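Local structure of glutathione S-transferase family protein (Pseudomonas putida, 3LXZ) at residues 11-16 against 61-66; 31-36 against 42-47; 65-70 against 152-157; 95-100 against 156-161. The protein catalyses the conjugation of reduced glutathione to a wide range of hydrophobic electrophiles, as a two-chain member of the glutathione S-transferase superfamily. All blocks are in the same frame, centred on the assembly; numbering follows the deposited sequence.

Contact 1: residues 11-16 against 61-66; sequences SNYYNM and SETSVI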
loop_
_atom_site.group_PDB
_atom_site.type_symbol
_atom_site.label_atom_id
_atom_site.label_comp_id
_atom_site.label_asym_id
_atom_site.label_seq_id
_atom_site.Cartn_x
_atom_site.Cartn_y
_atom_site.Cartn_z
ATOM N N SER A 11 -11.524 -2.801 14.632
ATOM C CA SER A 11 -10.539 -2.665 13.532
ATOM C C SER A 11 -10.367 -1.210 13.107
ATOM O O SER A 11 -11.332 -0.572 12.673
ATOM C CB SER A 11 -10.932 -3.488 12.302
ATOM O OG SER A 11 -10.139 -3.042 11.195
ATOM N N ASN A 12 -9.141 -0.696 13.208
ATOM C CA ASN A 12 -8.857 0.659 12.743
ATOM C C ASN A 12 -9.150 0.880 11.247
ATOM O O ASN A 12 -9.778 1.879 10.879
ATOM C CB ASN A 12 -7.441 1.101 13.138
ATOM C CG ASN A 12 -6.331 0.289 12.440
ATOM O OD1 ASN A 12 -6.490 -0.894 12.137
ATOM N ND2 ASN A 12 -5.200 0.945 12.201
ATOM N N TYR A 13 -8.769 -0.076 10.397
ATOM C CA TYR A 13 -9.048 0.044 8.958
ATOM C C TYR A 13 -10.567 0.036 8.690
ATOM O O TYR A 13 -11.045 0.729 7.810
ATOM C CB TYR A 13 -8.387 -1.118 8.213
ATOM C CG TYR A 13 -6.889 -0.983 8.019
ATOM C CD1 TYR A 13 -6.361 -0.137 7.044
ATOM C CD2 TYR A 13 -5.994 -1.738 8.797
ATOM C CE1 TYR A 13 -4.985 -0.024 6.856
ATOM C CE2 TYR A 13 -4.611 -1.643 8.616
ATOM C CZ TYR A 13 -4.117 -0.792 7.651
ATOM O OH TYR A 13 -2.757 -0.681 7.476
ATOM N N TYR A 14 -11.323 -0.729 9.475
ATOM C CA TYR A 14 -12.792 -0.729 9.355
ATOM C C TYR A 14 -13.315 0.658 9.744
ATOM O O TYR A 14 -14.176 1.221 9.051
ATOM C CB TYR A 14 -13.381 -1.808 10.266
ATOM C CG TYR A 14 -14.915 -1.885 10.364
ATOM C CD1 TYR A 14 -15.657 -2.618 9.435
ATOM C CD2 TYR A 14 -15.597 -1.300 11.443
ATOM C CE1 TYR A 14 -17.066 -2.767 9.572
ATOM C CE2 TYR A 14 -17.025 -1.425 11.586
ATOM C CZ TYR A 14 -17.731 -2.139 10.651
ATOM O OH TYR A 14 -19.103 -2.251 10.782
ATOM N N ASN A 15 -12.795 1.191 10.847
ATOM C CA ASN A 15 -13.280 2.486 11.343
ATOM C C ASN A 15 -13.048 3.646 10.366
ATOM O O ASN A 15 -13.856 4.585 10.271
ATOM C CB ASN A 15 -12.769 2.759 12.769
ATOM C CG ASN A 15 -13.523 1.943 13.814
ATOM O OD1 ASN A 15 -14.690 1.582 13.612
ATOM N ND2 ASN A 15 -12.865 1.654 14.931
HETATM N N MSE A 16 -11.961 3.555 9.604
HETATM C CA MSE A 16 -11.670 4.513 8.539
HETATM C C MSE A 16 -12.757 4.524 7.473
HETATM O O MSE A 16 -13.235 5.592 7.113
HETATM C CB MSE A 16 -10.293 4.207 7.919
HETATM C CG MSE A 16 -9.062 4.417 8.829
HETATM SE SE MSE A 16 -7.565 3.602 7.833
HETATM C CE MSE A 16 -6.388 2.992 9.313
ATOM N N SER A 61 -11.995 -5.454 -1.121
ATOM C CA SER A 61 -11.221 -5.407 0.113
ATOM C C SER A 61 -10.169 -4.299 0.018
ATOM O O SER A 61 -10.011 -3.701 -1.039
ATOM C CB SER A 61 -10.548 -6.774 0.378
ATOM O OG SER A 61 -9.475 -6.967 -0.534
ATOM N N GLU A 62 -9.460 -4.025 1.124
ATOM C CA GLU A 62 -8.382 -2.995 1.237
ATOM C C GLU A 62 -8.967 -1.593 1.428
ATOM O O GLU A 62 -9.563 -1.026 0.488
ATOM C CB GLU A 62 -7.415 -2.964 0.035
ATOM C CG GLU A 62 -6.682 -4.306 -0.219
ATOM C CD GLU A 62 -5.695 -4.683 0.875
ATOM O OE1 GLU A 62 -5.138 -3.774 1.545
ATOM O OE2 GLU A 62 -5.446 -5.899 1.059
ATOM N N THR A 63 -8.801 -1.040 2.633
ATOM C CA THR A 63 -9.359 0.295 2.935
ATOM C C THR A 63 -9.059 1.334 1.849
ATOM O O THR A 63 -9.969 2.060 1.391
ATOM C CB THR A 63 -8.903 0.784 4.346
ATOM O OG1 THR A 63 -9.614 0.014 5.336
ATOM C CG2 THR A 63 -9.214 2.276 4.560
ATOM N N SER A 64 -7.795 1.434 1.444
ATOM C CA SER A 64 -7.437 2.451 0.457
ATOM C C SER A 64 -8.283 2.291 -0.817
ATOM O O SER A 64 -8.760 3.282 -1.375
ATOM C CB SER A 64 -5.950 2.441 0.135
ATOM O OG SER A 64 -5.586 1.222 -0.478
ATOM N N VAL A 65 -8.453 1.038 -1.269
ATOM C CA VAL A 65 -9.236 0.738 -2.486
ATOM C C VAL A 65 -10.720 1.071 -2.296
ATOM O O VAL A 65 -11.367 1.736 -3.155
ATOM C CB VAL A 65 -9.068 -0.760 -2.873
ATOM C CG1 VAL A 65 -10.089 -1.194 -3.986
ATOM C CG2 VAL A 65 -7.625 -1.042 -3.274
ATOM N N ILE A 66 -11.251 0.624 -1.152
ATOM C CA ILE A 66 -12.646 0.875 -0.783
ATOM C C ILE A 66 -12.981 2.379 -0.751
ATOM O O ILE A 66 -14.001 2.838 -1.320
ATOM C CB ILE A 66 -12.995 0.187 0.540
ATOM C CG1 ILE A 66 -13.035 -1.310 0.341
ATOM C CG2 ILE A 66 -14.342 0.657 1.072
ATOM C CD1 ILE A 66 -12.830 -2.104 1.667
#

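Contact 2: residues 31-36 against 42-47; sequences VTFYGG and LEVSPR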
loop_
_atom_site.group_PDB
_atom_site.type_symbol
_atom_site.label_atom_id
_atom_site.label_comp_id
_atom_site.label_asym_id
_atom_site.label_seq_id
_atom_site.Cartn_x
_atom_site.Cartn_y
_atom_site.Cartn_z
ATOM N N VAL A 31 -21.792 -5.584 9.012
ATOM C CA VAL A 31 -21.767 -7.044 9.169
ATOM C C VAL A 31 -20.532 -7.449 9.945
ATOM O O VAL A 31 -19.417 -7.153 9.512
ATOM C CB VAL A 31 -21.743 -7.774 7.791
ATOM C CG1 VAL A 31 -21.707 -9.283 7.976
ATOM C CG2 VAL A 31 -22.940 -7.359 6.908
ATOM N N THR A 32 -20.710 -8.108 11.095
ATOM C CA THR A 32 -19.586 -8.576 11.922
ATOM C C THR A 32 -18.817 -9.671 11.163
ATOM O O THR A 32 -19.411 -10.671 10.737
ATOM C CB THR A 32 -20.068 -9.088 13.306
ATOM O OG1 THR A 32 -20.896 -8.082 13.910
ATOM C CG2 THR A 32 -18.882 -9.374 14.263
ATOM N N PHE A 33 -17.507 -9.477 11.029
ATOM C CA PHE A 33 -16.631 -10.284 10.164
ATOM C C PHE A 33 -15.205 -9.973 10.629
ATOM O O PHE A 33 -14.804 -8.813 10.674
ATOM C CB PHE A 33 -16.802 -9.895 8.685
ATOM C CG PHE A 33 -15.797 -10.555 7.750
ATOM C CD1 PHE A 33 -15.918 -11.899 7.364
ATOM C CD2 PHE A 33 -14.753 -9.817 7.246
ATOM C CE1 PHE A 33 -14.975 -12.496 6.481
ATOM C CE2 PHE A 33 -13.816 -10.401 6.376
ATOM C CZ PHE A 33 -13.936 -11.749 6.003
ATOM N N TYR A 34 -14.456 -10.999 11.018
ATOM C CA TYR A 34 -13.134 -10.783 11.564
ATOM C C TYR A 34 -12.014 -11.185 10.580
ATOM O O TYR A 34 -10.829 -11.122 10.937
ATOM C CB TYR A 34 -12.980 -11.593 12.835
ATOM C CG TYR A 34 -13.894 -11.164 13.964
ATOM C CD1 TYR A 34 -13.636 -9.990 14.698
ATOM C CD2 TYR A 34 -15.021 -11.932 14.291
ATOM C CE1 TYR A 34 -14.478 -9.605 15.767
ATOM C CE2 TYR A 34 -15.863 -11.565 15.347
ATOM C CZ TYR A 34 -15.592 -10.407 16.074
ATOM O OH TYR A 34 -16.447 -10.070 17.134
ATOM N N GLY A 35 -12.401 -11.617 9.388
ATOM C CA GLY A 35 -11.438 -12.032 8.362
ATOM C C GLY A 35 -10.635 -13.208 8.840
ATOM O O GLY A 35 -11.205 -14.164 9.387
ATOM N N GLY A 36 -9.320 -13.155 8.663
ATOM C CA GLY A 36 -8.475 -14.291 9.016
ATOM C C GLY A 36 -8.428 -15.329 7.891
ATOM O O GLY A 36 -8.968 -15.142 6.779
ATOM N N LEU A 42 -11.661 -16.387 3.534
ATOM C CA LEU A 42 -10.847 -16.071 2.339
ATOM C C LEU A 42 -11.698 -15.896 1.093
ATOM O O LEU A 42 -11.288 -15.231 0.130
ATOM C CB LEU A 42 -9.759 -17.125 2.087
ATOM C CG LEU A 42 -8.656 -17.114 3.148
ATOM C CD1 LEU A 42 -7.570 -18.230 2.944
ATOM C CD2 LEU A 42 -8.006 -15.747 3.321
ATOM N N GLU A 43 -12.881 -16.505 1.093
ATOM C CA GLU A 43 -13.814 -16.282 -0.002
ATOM C C GLU A 43 -14.411 -14.875 -0.023
ATOM O O GLU A 43 -14.843 -14.389 -1.068
ATOM C CB GLU A 43 -14.936 -17.323 0.030
ATOM C CG GLU A 43 -14.552 -18.659 -0.590
ATOM C CD GLU A 43 -15.794 -19.390 -1.022
ATOM O OE1 GLU A 43 -16.032 -19.498 -2.250
ATOM O OE2 GLU A 43 -16.568 -19.778 -0.118
ATOM N N VAL A 44 -14.439 -14.220 1.130
ATOM C CA VAL A 44 -14.914 -12.835 1.192
ATOM C C VAL A 44 -13.755 -11.844 0.995
ATOM O O VAL A 44 -13.855 -10.869 0.225
ATOM C CB VAL A 44 -15.566 -12.518 2.557
ATOM C CG1 VAL A 44 -16.078 -11.039 2.576
ATOM C CG2 VAL A 44 -16.679 -13.563 2.890
ATOM N N SER A 45 -12.664 -12.099 1.710
ATOM C CA SER A 45 -11.512 -11.213 1.705
ATOM C C SER A 45 -10.265 -12.011 1.366
ATOM O O SER A 45 -9.863 -12.828 2.167
ATOM C CB SER A 45 -11.330 -10.599 3.075
ATOM O OG SER A 45 -10.443 -9.502 2.975
ATOM N N PRO A 46 -9.663 -11.766 0.186
ATOM C CA PRO A 46 -8.731 -12.783 -0.332
ATOM C C PRO A 46 -7.400 -12.947 0.369
ATOM O O PRO A 46 -6.752 -13.925 0.112
ATOM C CB PRO A 46 -8.465 -12.369 -1.773
ATOM C CG PRO A 46 -9.286 -11.103 -2.048
ATOM C CD PRO A 46 -10.132 -10.817 -0.853
ATOM N N ARG A 47 -6.994 -11.968 1.170
ATOM C CA ARG A 47 -5.830 -12.111 2.060
ATOM C C ARG A 47 -6.243 -12.181 3.539
ATOM O O ARG A 47 -5.392 -12.291 4.434
ATOM C CB ARG A 47 -4.837 -10.951 1.811
ATOM C CG ARG A 47 -3.529 -11.005 2.610
ATOM C CD ARG A 47 -2.650 -12.192 2.213
ATOM N NE ARG A 47 -1.409 -12.205 2.994
ATOM C CZ ARG A 47 -1.281 -12.786 4.182
ATOM N NH1 ARG A 47 -2.305 -13.434 4.699
ATOM N NH2 ARG A 47 -0.120 -12.733 4.838
#

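Contact 3: residues 65-70 against 152-157; sequences VILDYI and LTLADL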
loop_
_atom_site.group_PDB
_atom_site.type_symbol
_atom_site.label_atom_id
_atom_site.label_comp_id
_atom_site.label_asym_id
_atom_site.label_seq_id
_atom_site.Cartn_x
_atom_site.Cartn_y
_atom_site.Cartn_z
ATOM N N VAL A 65 -8.453 1.038 -1.269
ATOM C CA VAL A 65 -9.236 0.738 -2.486
ATOM C C VAL A 65 -10.720 1.071 -2.296
ATOM O O VAL A 65 -11.367 1.736 -3.155
ATOM C CB VAL A 65 -9.068 -0.760 -2.873
ATOM C CG1 VAL A 65 -10.089 -1.194 -3.986
ATOM C CG2 VAL A 65 -7.625 -1.042 -3.274
ATOM N N ILE A 66 -11.251 0.624 -1.152
ATOM C CA ILE A 66 -12.646 0.875 -0.783
ATOM C C ILE A 66 -12.981 2.379 -0.751
ATOM O O ILE A 66 -14.001 2.838 -1.320
ATOM C CB ILE A 66 -12.995 0.187 0.540
ATOM C CG1 ILE A 66 -13.035 -1.310 0.341
ATOM C CG2 ILE A 66 -14.342 0.657 1.072
ATOM C CD1 ILE A 66 -12.830 -2.104 1.667
ATOM N N LEU A 67 -12.098 3.154 -0.118
ATOM C CA LEU A 67 -12.322 4.599 0.001
ATOM C C LEU A 67 -12.350 5.284 -1.380
ATOM O O LEU A 67 -13.191 6.173 -1.636
ATOM C CB LEU A 67 -11.265 5.261 0.911
ATOM C CG LEU A 67 -11.248 4.864 2.376
ATOM C CD1 LEU A 67 -10.045 5.487 3.080
ATOM C CD2 LEU A 67 -12.562 5.374 2.974
ATOM N N ASP A 68 -11.470 4.848 -2.288
ATOM C CA ASP A 68 -11.435 5.395 -3.634
ATOM C C ASP A 68 -12.705 5.072 -4.419
ATOM O O ASP A 68 -13.228 5.959 -5.116
ATOM C CB ASP A 68 -10.223 4.875 -4.410
ATOM C CG ASP A 68 -8.954 5.681 -4.160
ATOM O OD1 ASP A 68 -8.999 6.807 -3.583
ATOM O OD2 ASP A 68 -7.889 5.158 -4.564
ATOM N N TYR A 69 -13.181 3.829 -4.308
ATOM C CA TYR A 69 -14.453 3.412 -4.896
ATOM C C TYR A 69 -15.598 4.242 -4.346
ATOM O O TYR A 69 -16.409 4.715 -5.116
ATOM C CB TYR A 69 -14.720 1.935 -4.626
ATOM C CG TYR A 69 -16.011 1.439 -5.236
ATOM C CD1 TYR A 69 -16.104 1.117 -6.581
ATOM C CD2 TYR A 69 -17.143 1.281 -4.445
ATOM C CE1 TYR A 69 -17.313 0.639 -7.131
ATOM C CE2 TYR A 69 -18.350 0.818 -4.984
ATOM C CZ TYR A 69 -18.414 0.497 -6.329
ATOM O OH TYR A 69 -19.595 0.028 -6.852
ATOM N N ILE A 70 -15.634 4.447 -3.027
ATOM C CA ILE A 70 -16.691 5.268 -2.429
ATOM C C ILE A 70 -16.706 6.703 -2.973
ATOM O O ILE A 70 -17.777 7.222 -3.336
ATOM C CB ILE A 70 -16.655 5.211 -0.896
ATOM C CG1 ILE A 70 -17.045 3.830 -0.402
ATOM C CG2 ILE A 70 -17.650 6.205 -0.264
ATOM C CD1 ILE A 70 -16.772 3.625 1.103
ATOM N N LEU A 152 -10.769 18.462 5.109
ATOM C CA LEU A 152 -10.786 17.036 5.450
ATOM C C LEU A 152 -10.709 16.202 4.158
ATOM O O LEU A 152 -11.458 16.457 3.203
ATOM C CB LEU A 152 -12.066 16.687 6.232
ATOM C CG LEU A 152 -12.245 15.199 6.553
ATOM C CD1 LEU A 152 -11.261 14.881 7.606
ATOM C CD2 LEU A 152 -13.647 14.889 7.083
ATOM N N THR A 153 -9.780 15.252 4.116
ATOM C CA THR A 153 -9.660 14.324 2.972
ATOM C C THR A 153 -9.480 12.902 3.480
ATOM O O THR A 153 -9.319 12.694 4.682
ATOM C CB THR A 153 -8.455 14.621 2.061
ATOM O OG1 THR A 153 -7.225 14.369 2.764
ATOM C CG2 THR A 153 -8.464 16.045 1.574
ATOM N N LEU A 154 -9.487 11.925 2.550
ATOM C CA LEU A 154 -9.170 10.546 2.868
ATOM C C LEU A 154 -7.910 10.355 3.699
ATOM O O LEU A 154 -7.850 9.478 4.572
ATOM C CB LEU A 154 -9.043 9.719 1.572
ATOM C CG LEU A 154 -10.235 9.820 0.613
ATOM C CD1 LEU A 154 -9.958 9.007 -0.675
ATOM C CD2 LEU A 154 -11.555 9.377 1.249
ATOM N N ALA A 155 -6.888 11.136 3.417
ATOM C CA ALA A 155 -5.661 10.973 4.183
ATOM C C ALA A 155 -5.850 11.241 5.673
ATOM O O ALA A 155 -5.124 10.653 6.486
ATOM C CB ALA A 155 -4.542 11.849 3.619
ATOM N N ASP A 156 -6.825 12.089 6.040
ATOM C CA ASP A 156 -7.089 12.346 7.464
ATOM C C ASP A 156 -7.705 11.161 8.177
ATOM O O ASP A 156 -7.538 11.029 9.377
ATOM C CB ASP A 156 -7.981 13.574 7.617
ATOM C CG ASP A 156 -7.307 14.808 7.116
ATOM O OD1 ASP A 156 -6.285 15.207 7.759
ATOM O OD2 ASP A 156 -7.752 15.354 6.088
ATOM N N LEU A 157 -8.476 10.346 7.438
ATOM C CA LEU A 157 -9.012 9.107 7.961
ATOM C C LEU A 157 -7.894 8.112 8.283
ATOM O O LEU A 157 -7.860 7.543 9.378
ATOM C CB LEU A 157 -10.066 8.504 7.013
ATOM C CG LEU A 157 -11.132 9.479 6.450
ATOM C CD1 LEU A 157 -12.115 8.762 5.487
ATOM C CD2 LEU A 157 -11.869 10.214 7.581
#

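Contact 4: residues 95-100 against 156-161; sequences KEIELY and DLMFCF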
loop_
_atom_site.group_PDB
_atom_site.type_symbol
_atom_site.label_atom_id
_atom_site.label_comp_id
_atom_site.label_asym_id
_atom_site.label_seq_id
_atom_site.Cartn_x
_atom_site.Cartn_y
_atom_site.Cartn_z
ATOM N N LYS A 95 -1.065 6.699 1.507
ATOM C CA LYS A 95 -0.171 5.541 1.318
ATOM C C LYS A 95 1.017 5.569 2.279
ATOM O O LYS A 95 1.419 4.511 2.828
ATOM C CB LYS A 95 0.390 5.489 -0.105
ATOM C CG LYS A 95 1.010 4.135 -0.451
ATOM C CD LYS A 95 1.423 4.058 -1.896
ATOM C CE LYS A 95 2.117 2.668 -2.208
ATOM N NZ LYS A 95 1.062 1.667 -2.506
ATOM N N GLU A 96 1.606 6.742 2.453
ATOM C CA GLU A 96 2.748 6.863 3.360
ATOM C C GLU A 96 2.356 6.531 4.791
ATOM O O GLU A 96 3.118 5.906 5.529
ATOM C CB GLU A 96 3.384 8.259 3.313
ATOM C CG GLU A 96 4.131 8.481 2.012
ATOM C CD GLU A 96 4.448 9.924 1.655
ATOM O OE1 GLU A 96 3.899 10.929 2.229
ATOM O OE2 GLU A 96 5.288 10.027 0.741
ATOM N N ILE A 97 1.193 7.002 5.216
ATOM C CA ILE A 97 0.774 6.729 6.579
ATOM C C ILE A 97 0.540 5.232 6.742
ATOM O O ILE A 97 0.999 4.620 7.701
ATOM C CB ILE A 97 -0.452 7.568 7.006
ATOM C CG1 ILE A 97 -0.099 9.047 7.040
ATOM C CG2 ILE A 97 -0.891 7.140 8.395
ATOM C CD1 ILE A 97 -1.375 9.960 6.966
ATOM N N GLU A 98 -0.128 4.631 5.771
ATOM C CA GLU A 98 -0.362 3.196 5.797
ATOM C C GLU A 98 0.934 2.391 5.841
ATOM O O GLU A 98 1.114 1.610 6.757
ATOM C CB GLU A 98 -1.255 2.745 4.624
ATOM C CG GLU A 98 -1.547 1.232 4.603
ATOM C CD GLU A 98 -2.495 0.838 3.485
ATOM O OE1 GLU A 98 -3.119 1.741 2.865
ATOM O OE2 GLU A 98 -2.608 -0.388 3.217
ATOM N N LEU A 99 1.828 2.578 4.862
ATOM C CA LEU A 99 2.973 1.676 4.744
ATOM C C LEU A 99 4.047 2.019 5.772
ATOM O O LEU A 99 4.814 1.143 6.168
ATOM C CB LEU A 99 3.614 1.809 3.348
ATOM C CG LEU A 99 3.054 0.910 2.232
ATOM C CD1 LEU A 99 1.607 1.111 2.086
ATOM C CD2 LEU A 99 3.775 1.101 0.883
ATOM N N TYR A 100 4.125 3.279 6.184
ATOM C CA TYR A 100 5.302 3.690 6.959
ATOM C C TYR A 100 4.996 4.035 8.389
ATOM O O TYR A 100 5.932 4.257 9.194
ATOM C CB TYR A 100 6.087 4.834 6.275
ATOM C CG TYR A 100 6.352 4.516 4.824
ATOM C CD1 TYR A 100 6.951 3.309 4.465
ATOM C CD2 TYR A 100 5.939 5.385 3.833
ATOM C CE1 TYR A 100 7.154 2.974 3.111
ATOM C CE2 TYR A 100 6.131 5.085 2.491
ATOM C CZ TYR A 100 6.736 3.873 2.140
ATOM O OH TYR A 100 6.910 3.614 0.801
ATOM N N ASP A 156 -6.825 12.089 6.040
ATOM C CA ASP A 156 -7.089 12.346 7.464
ATOM C C ASP A 156 -7.705 11.161 8.177
ATOM O O ASP A 156 -7.538 11.029 9.377
ATOM C CB ASP A 156 -7.981 13.574 7.617
ATOM C CG ASP A 156 -7.307 14.808 7.116
ATOM O OD1 ASP A 156 -6.285 15.207 7.759
ATOM O OD2 ASP A 156 -7.752 15.354 6.088
ATOM N N LEU A 157 -8.476 10.346 7.438
ATOM C CA LEU A 157 -9.012 9.107 7.961
ATOM C C LEU A 157 -7.894 8.112 8.283
ATOM O O LEU A 157 -7.860 7.543 9.378
ATOM C CB LEU A 157 -10.066 8.504 7.013
ATOM C CG LEU A 157 -11.132 9.479 6.450
ATOM C CD1 LEU A 157 -12.115 8.762 5.487
ATOM C CD2 LEU A 157 -11.869 10.214 7.581
HETATM N N MSE A 158 -6.963 7.898 7.350
HETATM C CA MSE A 158 -5.834 7.009 7.646
HETATM C C MSE A 158 -4.986 7.588 8.787
HETATM O O MSE A 158 -4.522 6.849 9.661
HETATM C CB MSE A 158 -4.995 6.828 6.370
HETATM C CG MSE A 158 -3.750 5.986 6.489
HETATM SE SE MSE A 158 -4.073 4.091 6.756
HETATM C CE MSE A 158 -5.167 3.579 5.213
ATOM N N PHE A 159 -4.778 8.896 8.790
ATOM C CA PHE A 159 -4.063 9.549 9.904
ATOM C C PHE A 159 -4.727 9.301 11.266
ATOM O O PHE A 159 -4.097 8.879 12.202
ATOM C CB PHE A 159 -3.987 11.051 9.652
ATOM C CG PHE A 159 -3.437 11.853 10.827
ATOM C CD1 PHE A 159 -2.071 12.127 10.909
ATOM C CD2 PHE A 159 -4.284 12.332 11.826
ATOM C CE1 PHE A 159 -1.539 12.857 11.981
ATOM C CE2 PHE A 159 -3.769 13.095 12.896
ATOM C CZ PHE A 159 -2.401 13.326 12.985
ATOM N N CYS A 160 -6.020 9.566 11.377
ATOM C CA CYS A 160 -6.564 9.633 12.713
ATOM C C CYS A 160 -6.747 8.249 13.347
ATOM O O CYS A 160 -6.752 8.130 14.556
ATOM C CB CYS A 160 -7.809 10.509 12.759
ATOM S SG CYS A 160 -9.214 9.668 12.198
ATOM N N PHE A 161 -6.839 7.193 12.523
ATOM C CA PHE A 161 -6.938 5.838 13.042
ATOM C C PHE A 161 -5.657 5.014 12.914
ATOM O O PHE A 161 -5.661 3.828 13.293
ATOM C CB PHE A 161 -8.114 5.085 12.375
ATOM C CG PHE A 161 -9.463 5.659 12.693
ATOM C CD1 PHE A 161 -9.992 5.573 13.986
ATOM C CD2 PHE A 161 -10.254 6.222 11.686
ATOM C CE1 PHE A 161 -11.273 6.080 14.251
ATOM C CE2 PHE A 161 -11.535 6.717 11.955
ATOM C CZ PHE A 161 -12.030 6.666 13.227
#

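Contact 1: residues 11-16 against 61-66
Thr63 and Tyr13 face each other where two helix N-termini of the thioredoxin-like domain of a glutathione S-transferase come together, and both segments carry glutathione-binding residues, Ser11 and Thr63. The threonine side chain points at helix 12-23 and splits its two branches between two partners. The hydroxyl Thr63 OG1 donates to the main-chain O of Tyr13, 2.9 Å away. The approach is bent: the donor stands above the carbonyl plane, 52° out of it, with a C=O...OG1 angle of 106°, so neither lone pair is met squarely. Thr63 OG1 also lies 3.3 Å from Tyr13 CB and sits at the edge of the tyrosine ring, near its plane. The methyl CG2, turned anti to the threonine's own N, packs on Met16, a selenomethionine here; the two side chains cross at about a right angle, with Met16 SE 3.9 Å from Thr63 CG2. A valine in place of Thr63 would probably leave the Tyr13 carbonyl without the hydroxyl that reaches it from helix 63-73. The tyrosine ring itself runs on past the threonine to helix 84-106, where its OH is hydrogen-bonded to Glu102, and the tyrosine side chain touches Arg106, another glutathione-binding residue. Pro51 touches both Tyr13 and Thr63. At the start of helix 12-23, Ser11 serves as N-cap: Ser11 OG accepts from the N-H of Tyr14, with N and OG 3.1 Å apart and an N-H...O angle of 162°.

Contact 2: residues 31-36 against 42-47
Phe33 reaches from the end of strand 28-32 to the loop at Val44 and Ser45. Its chi1 of 172° sets CG anti to the backbone N and carries the ring from CB, which points at that loop, out to the far segment. The far end of the ring, CE1, CZ and CE2, makes the contact. Phe33 CZ is 3.9 Å from Val44 CB, with CE1 beside it. Phe33 CE2 meets Ser45 CB at 4.1 Å. The two partners approach differently, Val44 placing CG1 over one ring face while Ser45 CB stands at the edge, near the ring plane. On the face opposite Val44 CG1, the backbone N of Gly35 lies over the ring centre, 3.5 Å above its plane. An alanine in place of Phe33 would probably open a gap beside Val44 and Ser45.

Farther along, Leu42 CD2 rests against the carbonyl O of Gly36 at 3.6 Å. Both segments belong to the thioredoxin-like domain, in the connection that leads from strand 28-32 through the short helix 39-42 to strand 52-55. Phe33 also touches Val50, and Ser45 OG is hydrogen-bonded to Lys49 O; both Val50 and Lys49 bind glutathione. Ser45 thus offers its CB to the ring while its hydroxyl is engaged elsewhere, and the chemistry between the segments is apolar. It buries the O of Gly36 against a methyl group, with no partner for it in the model, which is probably a small cost.

Contact 3: residues 65-70 against 152-157
Leu67 and Leu154 carry this contact, each pointing its side chain at the other's helix. The CB of Leu67 lies 4.1 Å from CD2 of Leu154, and their CA atoms, 7.3 Å apart, are the nearest CA pair of the two segments. The two methyls of Leu154 divide the work: CD2 serves Leu67, while CD1 of Leu154 comes within 3.8 Å of OD1 of Asp68, the two side chains crossing at a slant. Leu67 sends its CD2 on to CD1 of Leu157, 4.2 Å away. Helix 63-73 of the thioredoxin-like domain is thereby packed against the start of helix 154-174 in the all-helical domain, across the domain interface of the glutathione S-transferase fold. Ala20 of helix 12-23 touches both Leu67 and Leu157, and Val90 and Leu94 of helix 84-106 pack on Leu154. The carboxylate of Asp68 does not depend on the leucine it touches, since OD1 forms a salt bridge with Arg91. Behind Leu154, the first turn of its helix is fixed by a capping box: the N-H of Thr153 donates to the anti lone pair of Asp156 OD2, with N and OD2 2.8 Å apart, and Thr153 OG1 accepts weakly from Ala155 N.

Contact 4: residues 95-100 against 156-161
Met158, a selenomethionine in this structure, lies against both Ile97 and Glu98 and joins helix 84-106 to helix 154-174. Met158 CG meets the branched methyl Ile97 CG2 at 3.6 Å, as the two side chains slide past each other in opposite directions. Met158 SE then lies 3.8 Å from Glu98 CB. Bends at chi2 (70°) and chi3 (57°) fold the chain back so that the terminal methyl Met158 CE comes to 3.6 Å from Glu98 OE1. The other arm of Ile97 reaches the neighbouring residue, Ile97 CD1 resting 3.9 Å from CB of Phe159, while the phenyl ring leads away from helix 84-106 toward Leu188 and Leu189.

Around this first shell, Leu137 of helix 120-140 touches both Ile97 and Phe159, and Met16 of helix 12-23 packs on Met158 from the thioredoxin-like domain. The extended Glu98, with CG anti to its N, carries its carboxylate past the selenomethionine to the subunit interface. There, beyond the two segments, Glu98 OE2 makes a salt bridge with Lys95 of the second subunit, and in return Lys95 of this chain pairs with OE1 of Glu98 of the second subunit. Such pairing probably offsets the charge of this buried carboxylate. The axes of segments 95-100 and 156-161 run in roughly the same direction, 32° apart and 9.1 Å at closest approach, as two neighbouring members of the helical bundle that forms the C-terminal domain of glutathione S-transferases.

Contacts 1, 3 and 4 are buried and touch one another near the centre of the folded chain, whereas contact 2 lies nearer the surface, its centre about 17 Å from that of the chain. Contacts 1 and 3 share helix 63-73, and contacts 3 and 4 share helix 154-174, so the three run from the thioredoxin-like domain across the interface into the helical domain. Contact 2 stays within the first of these domains, meeting contact 1 where Ser61 packs on Ser45 and Pro46. Contact 1 alone has a hydrogen bond between its segments; the other three rely on apolar packing, and Asp68 and Glu98 find their charged partners outside these segments.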